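Local coordinates for 3-oxoacyl-[acyl-carrier-protein] synthase 2 (Rickettsia rickettsii, PDB 4JGA), which probably catalyses the condensation of a growing acyl chain with malonyl-[acyl-carrier-protein], the chain-elongating step of fatty acid synthesis, at residues V44-E52 against A59-D67; D334-Q342 against P394-L402. All blocks are in the same frame, centred on the assembly; numbering follows the deposited sequence.

Interaction 1 (V44-E52 against A59-D67); sequences VSGIKTITE and ACKIAGLID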
ATOM      1  N   VAL A  44      25.808 -18.492   7.278  1.00 19.39           N
ATOM      2  CA  VAL A  44      26.373 -17.741   6.158  1.00 19.74           C
ATOM      3  C   VAL A  44      25.768 -16.342   6.116  1.00 18.91           C
ATOM      4  O   VAL A  44      24.575 -16.167   6.386  1.00 18.09           O
ATOM      5  CB  VAL A  44      26.086 -18.454   4.817  1.00 20.11           C
ATOM      6  CG1 VAL A  44      26.532 -17.615   3.624  1.00 20.20           C
ATOM      7  CG2 VAL A  44      26.799 -19.815   4.771  1.00 21.43           C
ATOM      8  N   SER A  45      26.590 -15.356   5.785  1.00 19.20           N
ATOM      9  CA  SER A  45      26.171 -13.960   5.678  1.00 18.63           C
ATOM     10  C   SER A  45      26.051 -13.605   4.213  1.00 18.70           C
ATOM     11  O   SER A  45      26.866 -14.057   3.417  1.00 19.56           O
ATOM     12  CB  SER A  45      27.212 -13.013   6.341  1.00 19.02           C
ATOM     13  OG  SER A  45      26.901 -11.644   6.080  1.00 18.32           O
ATOM     14  N   GLY A  46      25.051 -12.804   3.856  1.00 17.81           N
ATOM     15  CA  GLY A  46      24.952 -12.290   2.489  1.00 18.19           C
ATOM     16  C   GLY A  46      25.276 -10.813   2.308  1.00 18.06           C
ATOM     17  O   GLY A  46      24.892 -10.229   1.308  1.00 18.02           O
ATOM     18  N   ILE A  47      25.977 -10.219   3.267  1.00 18.25           N
ATOM     19  CA  ILE A  47      26.288  -8.807   3.221  1.00 18.48           C
ATOM     20  C   ILE A  47      27.619  -8.648   2.510  1.00 19.98           C
ATOM     21  O   ILE A  47      28.585  -9.347   2.841  1.00 20.41           O
ATOM     22  CB  ILE A  47      26.401  -8.187   4.633  1.00 18.23           C
ATOM     23  CG1 ILE A  47      25.087  -8.320   5.435  1.00 17.47           C
ATOM     24  CG2 ILE A  47      26.836  -6.738   4.541  1.00 18.29           C
ATOM     25  CD1 ILE A  47      23.860  -7.949   4.662  1.00 16.96           C
ATOM     26  N   LYS A  48      27.664  -7.739   1.532  1.00 20.78           N
ATOM     27  CA  LYS A  48      28.886  -7.492   0.731  1.00 22.31           C
ATOM     28  C   LYS A  48      29.038  -6.028   0.316  1.00 21.61           C
ATOM     29  O   LYS A  48      28.171  -5.181   0.603  1.00 20.03           O
ATOM     30  CB  LYS A  48      29.054  -8.435  -0.494  1.00 24.59           C
ATOM     31  CG  LYS A  48      27.789  -8.876  -1.185  1.00 25.53           C
ATOM     32  CD  LYS A  48      27.974 -10.094  -2.063  1.00 27.54           C
ATOM     33  CE  LYS A  48      26.612 -10.712  -2.371  1.00 27.91           C
ATOM     34  NZ  LYS A  48      25.973 -11.429  -1.214  1.00 27.03           N
ATOM     35  N   THR A  49      30.201  -5.751  -0.269  1.00 21.74           N
ATOM     36  CA  THR A  49      30.518  -4.461  -0.803  1.00 21.81           C
ATOM     37  C   THR A  49      29.607  -4.165  -2.006  1.00 21.39           C
ATOM     38  O   THR A  49      29.396  -5.004  -2.868  1.00 21.53           O
ATOM     39  CB  THR A  49      32.004  -4.412  -1.202  1.00 23.31           C
ATOM     40  OG1 THR A  49      32.809  -4.415  -0.002  1.00 23.55           O
ATOM     41  CG2 THR A  49      32.321  -3.178  -2.002  1.00 23.85           C
ATOM     42  N   ILE A  50      29.062  -2.963  -2.035  1.00 20.77           N
ATOM     43  CA  ILE A  50      28.296  -2.488  -3.157  1.00 20.75           C
ATOM     44  C   ILE A  50      29.254  -2.232  -4.302  1.00 22.25           C
ATOM     45  O   ILE A  50      30.240  -1.541  -4.138  1.00 22.57           O
ATOM     46  CB  ILE A  50      27.569  -1.168  -2.821  1.00 20.08           C
ATOM     47  CG1 ILE A  50      26.506  -1.433  -1.759  1.00 18.64           C
ATOM     48  CG2 ILE A  50      26.942  -0.544  -4.072  1.00 20.42           C
ATOM     49  CD1 ILE A  50      26.021  -0.189  -1.057  1.00 18.21           C
ATOM     50  N   THR A  51      28.945  -2.803  -5.460  1.00 22.95           N
ATOM     51  CA  THR A  51      29.762  -2.576  -6.660  1.00 24.76           C
ATOM     52  C   THR A  51      28.990  -1.994  -7.870  1.00 25.24           C
ATOM     53  O   THR A  51      29.613  -1.450  -8.756  1.00 26.75           O
ATOM     54  CB  THR A  51      30.440  -3.883  -7.088  1.00 25.58           C
ATOM     55  OG1 THR A  51      29.437  -4.879  -7.222  1.00 24.81           O
ATOM     56  CG2 THR A  51      31.458  -4.359  -6.046  1.00 25.59           C
ATOM     57  N   GLU A  52      27.662  -2.098  -7.913  1.00 24.22           N
ATOM     58  CA  GLU A  52      26.905  -1.684  -9.110  1.00 24.80           C
ATOM     59  C   GLU A  52      26.904  -0.168  -9.341  1.00 25.09           C
ATOM     60  O   GLU A  52      26.538   0.283 -10.418  1.00 26.22           O
ATOM     61  CB  GLU A  52      25.429  -2.156  -9.029  1.00 23.64           C
ATOM     62  N   ALA A  59      28.833   7.172   2.947  1.00 19.96           N
ATOM     63  CA  ALA A  59      29.424   6.735   4.201  1.00 19.62           C
ATOM     64  C   ALA A  59      29.156   5.267   4.488  1.00 18.77           C
ATOM     65  O   ALA A  59      29.910   4.631   5.216  1.00 18.98           O
ATOM     66  CB  ALA A  59      28.907   7.587   5.339  1.00 19.45           C
ATOM     67  N   CYS A  60      28.071   4.720   3.939  1.00 17.93           N
ATOM     68  CA  CYS A  60      27.807   3.266   3.996  1.00 17.21           C
ATOM     69  C   CYS A  60      28.038   2.655   2.620  1.00 17.35           C
ATOM     70  O   CYS A  60      27.519   3.136   1.641  1.00 17.15           O
ATOM     71  CB  CYS A  60      26.385   2.968   4.447  1.00 16.29           C
ATOM     72  SG  CYS A  60      26.032   1.184   4.521  1.00 15.93           S
ATOM     73  N   LYS A  61      28.866   1.617   2.563  1.00 17.70           N
ATOM     74  CA  LYS A  61      29.358   1.093   1.298  1.00 18.40           C
ATOM     75  C   LYS A  61      28.994  -0.374   1.116  1.00 18.00           C
ATOM     76  O   LYS A  61      29.513  -1.032   0.227  1.00 18.47           O
ATOM     77  CB  LYS A  61      30.884   1.260   1.232  1.00 19.64           C
ATOM     78  CG  LYS A  61      31.331   2.717   1.268  1.00 20.32           C
ATOM     79  CD  LYS A  61      32.832   2.850   1.456  1.00 21.52           C
ATOM     80  CE  LYS A  61      33.194   4.274   1.825  1.00 22.04           C
ATOM     81  NZ  LYS A  61      32.911   5.235   0.725  1.00 22.51           N
ATOM     82  N   ILE A  62      28.095  -0.877   1.960  1.00 17.01           N
ATOM     83  CA  ILE A  62      27.800  -2.317   1.999  1.00 16.72           C
ATOM     84  C   ILE A  62      26.297  -2.555   1.997  1.00 15.67           C
ATOM     85  O   ILE A  62      25.529  -1.663   2.307  1.00 14.97           O
ATOM     86  CB  ILE A  62      28.380  -2.983   3.259  1.00 16.71           C
ATOM     87  CG1 ILE A  62      27.843  -2.302   4.532  1.00 16.20           C
ATOM     88  CG2 ILE A  62      29.908  -2.946   3.220  1.00 17.86           C
ATOM     89  CD1 ILE A  62      28.108  -3.058   5.833  1.00 16.20           C
ATOM     90  N   ALA A  63      25.906  -3.773   1.665  1.00 15.53           N
ATOM     91  CA  ALA A  63      24.507  -4.127   1.628  1.00 15.04           C
ATOM     92  C   ALA A  63      24.356  -5.634   1.495  1.00 15.19           C
ATOM     93  O   ALA A  63      25.282  -6.311   1.065  1.00 15.78           O
ATOM     94  CB  ALA A  63      23.792  -3.414   0.467  1.00 14.97           C
ATOM     95  N   GLY A  64      23.166  -6.107   1.867  1.00 14.68           N
ATOM     96  CA  GLY A  64      22.701  -7.457   1.557  1.00 14.91           C
ATOM     97  C   GLY A  64      22.209  -7.493   0.121  1.00 15.12           C
ATOM     98  O   GLY A  64      21.158  -6.946  -0.202  1.00 14.86           O
ATOM     99  N   LEU A  65      22.980  -8.137  -0.737  1.00 16.19           N
ATOM    100  CA  LEU A  65      22.735  -8.080  -2.166  1.00 17.00           C
ATOM    101  C   LEU A  65      22.528  -9.455  -2.774  1.00 17.45           C
ATOM    102  O   LEU A  65      23.194 -10.446  -2.413  1.00 17.84           O
ATOM    103  CB  LEU A  65      23.905  -7.382  -2.863  1.00 18.17           C
ATOM    104  CG  LEU A  65      24.123  -5.908  -2.490  1.00 18.16           C
ATOM    105  CD1 LEU A  65      25.503  -5.454  -2.965  1.00 19.28           C
ATOM    106  CD2 LEU A  65      23.022  -5.010  -3.073  1.00 17.93           C
ATOM    107  N   ILE A  66      21.597  -9.488  -3.718  1.00 17.82           N
ATOM    108  CA  ILE A  66      21.267 -10.679  -4.476  1.00 18.54           C
ATOM    109  C   ILE A  66      22.478 -10.968  -5.372  1.00 20.25           C
ATOM    110  O   ILE A  66      22.989 -10.068  -6.036  1.00 20.53           O
ATOM    111  CB  ILE A  66      20.017 -10.448  -5.376  1.00 18.37           C
ATOM    112  CG1 ILE A  66      18.759 -10.079  -4.562  1.00 17.30           C
ATOM    113  CG2 ILE A  66      19.727 -11.657  -6.228  1.00 18.97           C
ATOM    114  CD1 ILE A  66      18.484 -11.001  -3.406  1.00 16.58           C
ATOM    115  N   ASP A  67      22.898 -12.224  -5.422  1.00 21.41           N
ATOM    116  CA  ASP A  67      23.953 -12.619  -6.346  1.00 23.60           C
ATOM    117  C   ASP A  67      23.580 -12.205  -7.792  1.00 24.86           C
ATOM    118  O   ASP A  67      22.500 -12.533  -8.283  1.00 24.74           O
ATOM    119  CB  ASP A  67      24.156 -14.122  -6.272  1.00 24.18           C
ATOM    120  CG  ASP A  67      25.263 -14.617  -7.209  1.00 26.04           C
ATOM    121  OD1 ASP A  67      25.906 -13.836  -7.917  1.00 27.18           O
ATOM    122  OD2 ASP A  67      25.468 -15.825  -7.263  1.00 27.10           O
TER
HETATM  123  O   HOH W   1      30.997   0.118  -2.001  1.00 21.63           O
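Lys-48 and Ala-63 pair backbone to backbone at the middle of a two-stranded antiparallel sheet built from strands 47-49 and 62-64. Theirs is the hydrogen-bonded pair: Lys-48 N reaches Ala-63 O at 2.8 Å, almost straight, and Ala-63 N returns a bond to Lys-48 O at 2.9 Å. On either side along the strands, Ile-47 with Gly-64 and Thr-49 with Ile-62 form non-hydrogen-bonded pairs. At Gly-64, which has no side chain, CD1 of Ile-47 lies 3.4 Å from CA. A chi1 of -60° places CG1 of Ile-47 anti to the carbonyl carbon and leaves CG2 anti to the backbone N, where it meets CD1 of Ile-62 at 4.1 Å. On the opposite face, that of Lys-48 and Ala-63, Ile-50 lays CG1 against Ala-63 CB and, a little farther off, Leu-65 CD1. Lys-48 bends at its last torsion (chi4 -73°) and offers NZ to two carbonyls, Gly-46 O at 3.0 Å and Leu-65 O across the contact. Past the other strand end, Ile-50 N donates to Lys-61 O.

Farther out, Ser-45 OG accepts from Ile-47 N in an ST turn, and Ser-360 bonds to the backbone at Val-44 and Gly-46. Glu-256 takes the N-H of Ile-66, and the backbone of Gly-64 is bonded to that of Met-254, tying the second strand to that neighbouring loop. A single water gives one hydrogen to Lys-61 O at 2.9 Å and the other to Ile-50 O at 2.8 Å.

Interaction 2 (D334-Q342 against P394-L402); sequences DGIELAAVQ and PMDEVNIDL
Leu-338 puts CD2 against the loop 394-402, 3.8 Å from Val-398 CG2 and nearly as close to Glu-397 CB, its side chain crossing both at about a right angle. With CG anti to the backbone N (chi1 177°), the leucine reaches out from helix 331-345 to the type I turn Met-395 to Val-398. Met-395 comes in from the start of that turn. Its sulfur lies 4.2 Å from Leu-338 CD2, and a bend at the last torsion (chi3 -68°) carries CE to 3.8 Å from Gly-335 CA, where the helix has no side chain in the way.

One turn along from Leu-338, Gln-342 makes the polar contact. Extended beyond CG, its chain carries the amide to the loop backbone, where both ends are used: NE2 donates to Glu-397 O at 3.0 Å, the acceptor lying close to the amide plane, and OE1 accepts from Asn-399 N at 2.7 Å. Two bonds to residues two apart fix the rotation of the amide and hold the backbone as it leaves the turn. Deeper in, Val-341 CG1 meets Ile-400 CD1 at 4.0 Å.

Behind these residues, Met-354 of edge strand 353-355 touches Leu-338 and Val-341, and the backbone of Met-354 bonds to that of Asp-401. Within the turn, Asp-396 forms a salt bridge with Lys-247. The whole is a helix-to-loop packing at the margin of the C-terminal half of a thiolase-type fold, with an amide bridging helix and loop backbone.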
ATOM      1  N   ASP A 334      16.996  -2.038  18.883  1.00 13.54           N
ATOM      2  CA  ASP A 334      17.251  -3.395  19.386  1.00 13.52           C
ATOM      3  C   ASP A 334      16.916  -3.445  20.878  1.00 13.73           C
ATOM      4  O   ASP A 334      16.345  -4.393  21.346  1.00 13.46           O
ATOM      5  CB  ASP A 334      18.707  -3.819  19.207  1.00 14.16           C
ATOM      6  CG  ASP A 334      19.083  -4.151  17.778  1.00 13.94           C
ATOM      7  OD1 ASP A 334      18.312  -3.921  16.814  1.00 13.18           O
ATOM      8  OD2 ASP A 334      20.232  -4.633  17.611  1.00 14.67           O
ATOM      9  N   GLY A 335      17.286  -2.404  21.612  1.00 14.21           N
ATOM     10  CA  GLY A 335      17.072  -2.360  23.056  1.00 14.72           C
ATOM     11  C   GLY A 335      15.607  -2.256  23.408  1.00 14.16           C
ATOM     12  O   GLY A 335      15.148  -2.872  24.351  1.00 14.42           O
ATOM     13  N   ILE A 336      14.873  -1.466  22.635  1.00 13.44           N
ATOM     14  CA  ILE A 336      13.449  -1.314  22.839  1.00 12.92           C
ATOM     15  C   ILE A 336      12.710  -2.631  22.609  1.00 12.32           C
ATOM     16  O   ILE A 336      11.840  -3.014  23.424  1.00 12.27           O
ATOM     17  CB  ILE A 336      12.896  -0.191  21.951  1.00 12.52           C
ATOM     18  CG1 ILE A 336      13.386   1.162  22.500  1.00 13.14           C
ATOM     19  CG2 ILE A 336      11.387  -0.217  21.918  1.00 12.04           C
ATOM     20  CD1 ILE A 336      13.326   2.279  21.466  1.00 12.93           C
ATOM     21  N   GLU A 337      13.062  -3.316  21.525  1.00 11.82           N
ATOM     22  CA  GLU A 337      12.449  -4.612  21.216  1.00 11.47           C
ATOM     23  C   GLU A 337      12.822  -5.634  22.295  1.00 12.03           C
ATOM     24  O   GLU A 337      11.975  -6.364  22.786  1.00 11.94           O
ATOM     25  CB  GLU A 337      12.866  -5.135  19.846  1.00 11.10           C
ATOM     26  CG  GLU A 337      12.197  -6.468  19.521  1.00 10.82           C
ATOM     27  CD  GLU A 337      12.466  -6.950  18.115  1.00 10.60           C
ATOM     28  OE1 GLU A 337      13.508  -6.552  17.562  1.00 10.81           O
ATOM     29  OE2 GLU A 337      11.655  -7.752  17.571  1.00 10.17           O
ATOM     30  N   LEU A 338      14.077  -5.649  22.686  1.00 12.64           N
ATOM     31  CA  LEU A 338      14.498  -6.582  23.722  1.00 13.51           C
ATOM     32  C   LEU A 338      13.700  -6.381  25.027  1.00 14.05           C
ATOM     33  O   LEU A 338      13.261  -7.357  25.647  1.00 14.42           O
ATOM     34  CB  LEU A 338      15.995  -6.441  23.985  1.00 14.15           C
ATOM     35  CG  LEU A 338      16.552  -7.317  25.102  1.00 14.97           C
ATOM     36  CD1 LEU A 338      16.573  -8.756  24.645  1.00 14.90           C
ATOM     37  CD2 LEU A 338      17.935  -6.875  25.517  1.00 15.78           C
ATOM     38  N   ALA A 339      13.545  -5.128  25.457  1.00 14.32           N
ATOM     39  CA  ALA A 339      12.853  -4.831  26.721  1.00 14.86           C
ATOM     40  C   ALA A 339      11.379  -5.188  26.584  1.00 14.39           C
ATOM     41  O   ALA A 339      10.812  -5.798  27.504  1.00 14.92           O
ATOM     42  CB  ALA A 339      13.046  -3.376  27.158  1.00 15.13           C
ATOM     43  N   ALA A 340      10.766  -4.860  25.453  1.00 13.63           N
ATOM     44  CA  ALA A 340       9.361  -5.263  25.230  1.00 13.37           C
ATOM     45  C   ALA A 340       9.168  -6.806  25.241  1.00 13.63           C
ATOM     46  O   ALA A 340       8.258  -7.320  25.866  1.00 13.76           O
ATOM     47  CB  ALA A 340       8.823  -4.675  23.922  1.00 12.53           C
ATOM     48  N   VAL A 341      10.051  -7.523  24.546  1.00 13.86           N
ATOM     49  CA  VAL A 341      10.053  -8.984  24.563  1.00 14.22           C
ATOM     50  C   VAL A 341      10.223  -9.567  25.970  1.00 15.27           C
ATOM     51  O   VAL A 341       9.447 -10.419  26.409  1.00 15.06           O
ATOM     52  CB  VAL A 341      11.118  -9.531  23.588  1.00 14.11           C
ATOM     53  CG1 VAL A 341      11.345 -11.019  23.818  1.00 14.62           C
ATOM     54  CG2 VAL A 341      10.684  -9.251  22.152  1.00 13.28           C
ATOM     55  N   GLN A 342      11.201  -9.057  26.711  1.00 16.47           N
ATOM     56  CA  GLN A 342      11.452  -9.575  28.059  1.00 17.88           C
ATOM     57  C   GLN A 342      10.288  -9.271  29.033  1.00 18.75           C
ATOM     58  O   GLN A 342       9.912 -10.123  29.830  1.00 18.90           O
ATOM     59  CB  GLN A 342      12.846  -9.147  28.561  1.00 18.55           C
ATOM     60  CG  GLN A 342      13.905  -9.870  27.744  1.00 18.72           C
ATOM     61  CD  GLN A 342      15.341  -9.625  28.133  1.00 19.74           C
ATOM     62  OE1 GLN A 342      16.196 -10.471  27.877  1.00 20.36           O
ATOM     63  NE2 GLN A 342      15.628  -8.468  28.714  1.00 20.08           N
ATOM     64  N   PRO A 394      27.119  -9.447  24.025  1.00 23.36           N
ATOM     65  CA  PRO A 394      25.703  -9.086  24.168  1.00 22.32           C
ATOM     66  C   PRO A 394      25.508  -7.874  25.082  1.00 22.71           C
ATOM     67  O   PRO A 394      26.202  -7.730  26.089  1.00 23.34           O
ATOM     68  CB  PRO A 394      25.062 -10.348  24.782  1.00 22.43           C
ATOM     69  CG  PRO A 394      26.107 -11.422  24.770  1.00 23.26           C
ATOM     70  CD  PRO A 394      27.446 -10.738  24.663  1.00 24.04           C
ATOM     71  N   MET A 395      24.545  -7.018  24.751  1.00 22.02           N
ATOM     72  CA  MET A 395      24.233  -5.889  25.625  1.00 22.57           C
ATOM     73  C   MET A 395      23.814  -6.400  27.007  1.00 23.77           C
ATOM     74  O   MET A 395      23.351  -7.533  27.159  1.00 23.26           O
ATOM     75  CB  MET A 395      23.170  -4.953  25.009  1.00 21.30           C
ATOM     76  CG  MET A 395      21.851  -5.618  24.656  1.00 20.16           C
ATOM     77  SD  MET A 395      20.852  -4.609  23.550  1.00 18.55           S
ATOM     78  CE  MET A 395      20.442  -3.246  24.644  1.00 18.92           C
ATOM     79  N   ASP A 396      24.016  -5.561  28.017  1.00 25.42           N
ATOM     80  CA  ASP A 396      23.842  -5.956  29.413  1.00 27.00           C
ATOM     81  C   ASP A 396      22.440  -6.420  29.783  1.00 26.74           C
ATOM     82  O   ASP A 396      22.268  -7.298  30.650  1.00 27.75           O
ATOM     83  CB  ASP A 396      24.232  -4.792  30.338  1.00 27.94           C
ATOM     84  CG  ASP A 396      25.737  -4.556  30.385  1.00 29.30           C
ATOM     85  OD1 ASP A 396      26.521  -5.502  30.159  1.00 29.22           O
ATOM     86  OD2 ASP A 396      26.123  -3.410  30.684  1.00 30.61           O
ATOM     87  N   GLU A 397      21.455  -5.848  29.124  1.00 26.14           N
ATOM     88  CA  GLU A 397      20.065  -6.128  29.420  1.00 26.37           C
ATOM     89  C   GLU A 397      19.612  -7.544  28.990  1.00 25.31           C
ATOM     90  O   GLU A 397      18.514  -7.956  29.321  1.00 24.57           O
ATOM     91  CB  GLU A 397      19.186  -5.096  28.701  1.00 26.69           C
ATOM     92  CG  GLU A 397      19.409  -3.672  29.174  1.00 28.23           C
ATOM     93  CD  GLU A 397      20.618  -2.977  28.549  1.00 29.60           C
ATOM     94  OE1 GLU A 397      21.476  -3.599  27.864  1.00 29.96           O
ATOM     95  OE2 GLU A 397      20.714  -1.753  28.759  1.00 32.01           O
ATOM     96  N   VAL A 398      20.423  -8.260  28.227  1.00 24.62           N
ATOM     97  CA  VAL A 398      19.996  -9.547  27.690  1.00 24.32           C
ATOM     98  C   VAL A 398      19.769 -10.570  28.813  1.00 25.47           C
ATOM     99  O   VAL A 398      20.648 -10.774  29.654  1.00 26.44           O
ATOM    100  CB  VAL A 398      20.994 -10.099  26.660  1.00 23.58           C
ATOM    101  CG1 VAL A 398      20.658 -11.533  26.291  1.00 23.06           C
ATOM    102  CG2 VAL A 398      20.984  -9.214  25.420  1.00 22.82           C
ATOM    103  N   ASN A 399      18.583 -11.183  28.835  1.00 25.32           N
ATOM    104  CA  ASN A 399      18.239 -12.197  29.850  1.00 26.71           C
ATOM    105  C   ASN A 399      17.589 -13.421  29.256  1.00 25.57           C
ATOM    106  O   ASN A 399      17.028 -14.235  29.982  1.00 26.49           O
ATOM    107  CB  ASN A 399      17.229 -11.621  30.837  1.00 28.26           C
ATOM    108  CG  ASN A 399      17.855 -10.796  31.916  1.00 30.91           C
ATOM    109  OD1 ASN A 399      19.007 -10.970  32.290  1.00 33.86           O
ATOM    110  ND2 ASN A 399      17.060  -9.875  32.444  1.00 32.32           N
ATOM    111  N   ILE A 400      17.607 -13.541  27.942  1.00 23.86           N
ATOM    112  CA  ILE A 400      17.080 -14.725  27.277  1.00 22.79           C
ATOM    113  C   ILE A 400      18.085 -15.186  26.255  1.00 21.63           C
ATOM    114  O   ILE A 400      19.039 -14.483  25.958  1.00 21.49           O
ATOM    115  CB  ILE A 400      15.734 -14.473  26.562  1.00 22.11           C
ATOM    116  CG1 ILE A 400      15.843 -13.293  25.612  1.00 21.30           C
ATOM    117  CG2 ILE A 400      14.640 -14.232  27.588  1.00 22.68           C
ATOM    118  CD1 ILE A 400      14.626 -13.204  24.728  1.00 20.79           C
ATOM    119  N   ASP A 401      17.856 -16.389  25.748  1.00 20.87           N
ATOM    120  CA  ASP A 401      18.704 -17.006  24.739  1.00 20.32           C
ATOM    121  C   ASP A 401      18.448 -16.362  23.354  1.00 18.82           C
ATOM    122  O   ASP A 401      17.377 -16.512  22.783  1.00 18.01           O
ATOM    123  CB  ASP A 401      18.414 -18.503  24.708  1.00 20.54           C
ATOM    124  CG  ASP A 401      19.411 -19.282  23.885  1.00 20.86           C
ATOM    125  OD1 ASP A 401      20.114 -18.708  23.023  1.00 20.18           O
ATOM    126  OD2 ASP A 401      19.485 -20.500  24.132  1.00 21.70           O
ATOM    127  N   LEU A 402      19.443 -15.647  22.839  1.00 18.48           N
ATOM    128  CA  LEU A 402      19.351 -14.967  21.544  1.00 17.52           C
ATOM    129  C   LEU A 402      20.012 -15.775  20.440  1.00 17.54           C
ATOM    130  O   LEU A 402      20.269 -15.261  19.328  1.00 17.03           O
ATOM    131  CB  LEU A 402      19.970 -13.576  21.608  1.00 17.40           C
ATOM    132  CG  LEU A 402      19.245 -12.567  22.504  1.00 17.36           C
ATOM    133  CD1 LEU A 402      20.010 -11.243  22.571  1.00 17.47           C
ATOM    134  CD2 LEU A 402      17.784 -12.355  22.088  1.00 16.40           C
TER

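How the interactions relate
The two contacts come in series along the chain: interaction 1 closes at residue 67, long before interaction 2 opens at 334. Their centres lie about 27 Å apart and their nearest atoms about 14 Å, so they do not touch. Interaction 1 is a small antiparallel pair of strands, separate from the large mixed sheet, in the N-terminal ketoacyl synthase region. Interaction 2 sets helix 331-345, in the C-terminal region, against a loop beside strand 353-355, the outermost strand at one end of the mixed sheet. Neither meets the second subunit. They are separate local packings, one in each half of the thiolase-type fold.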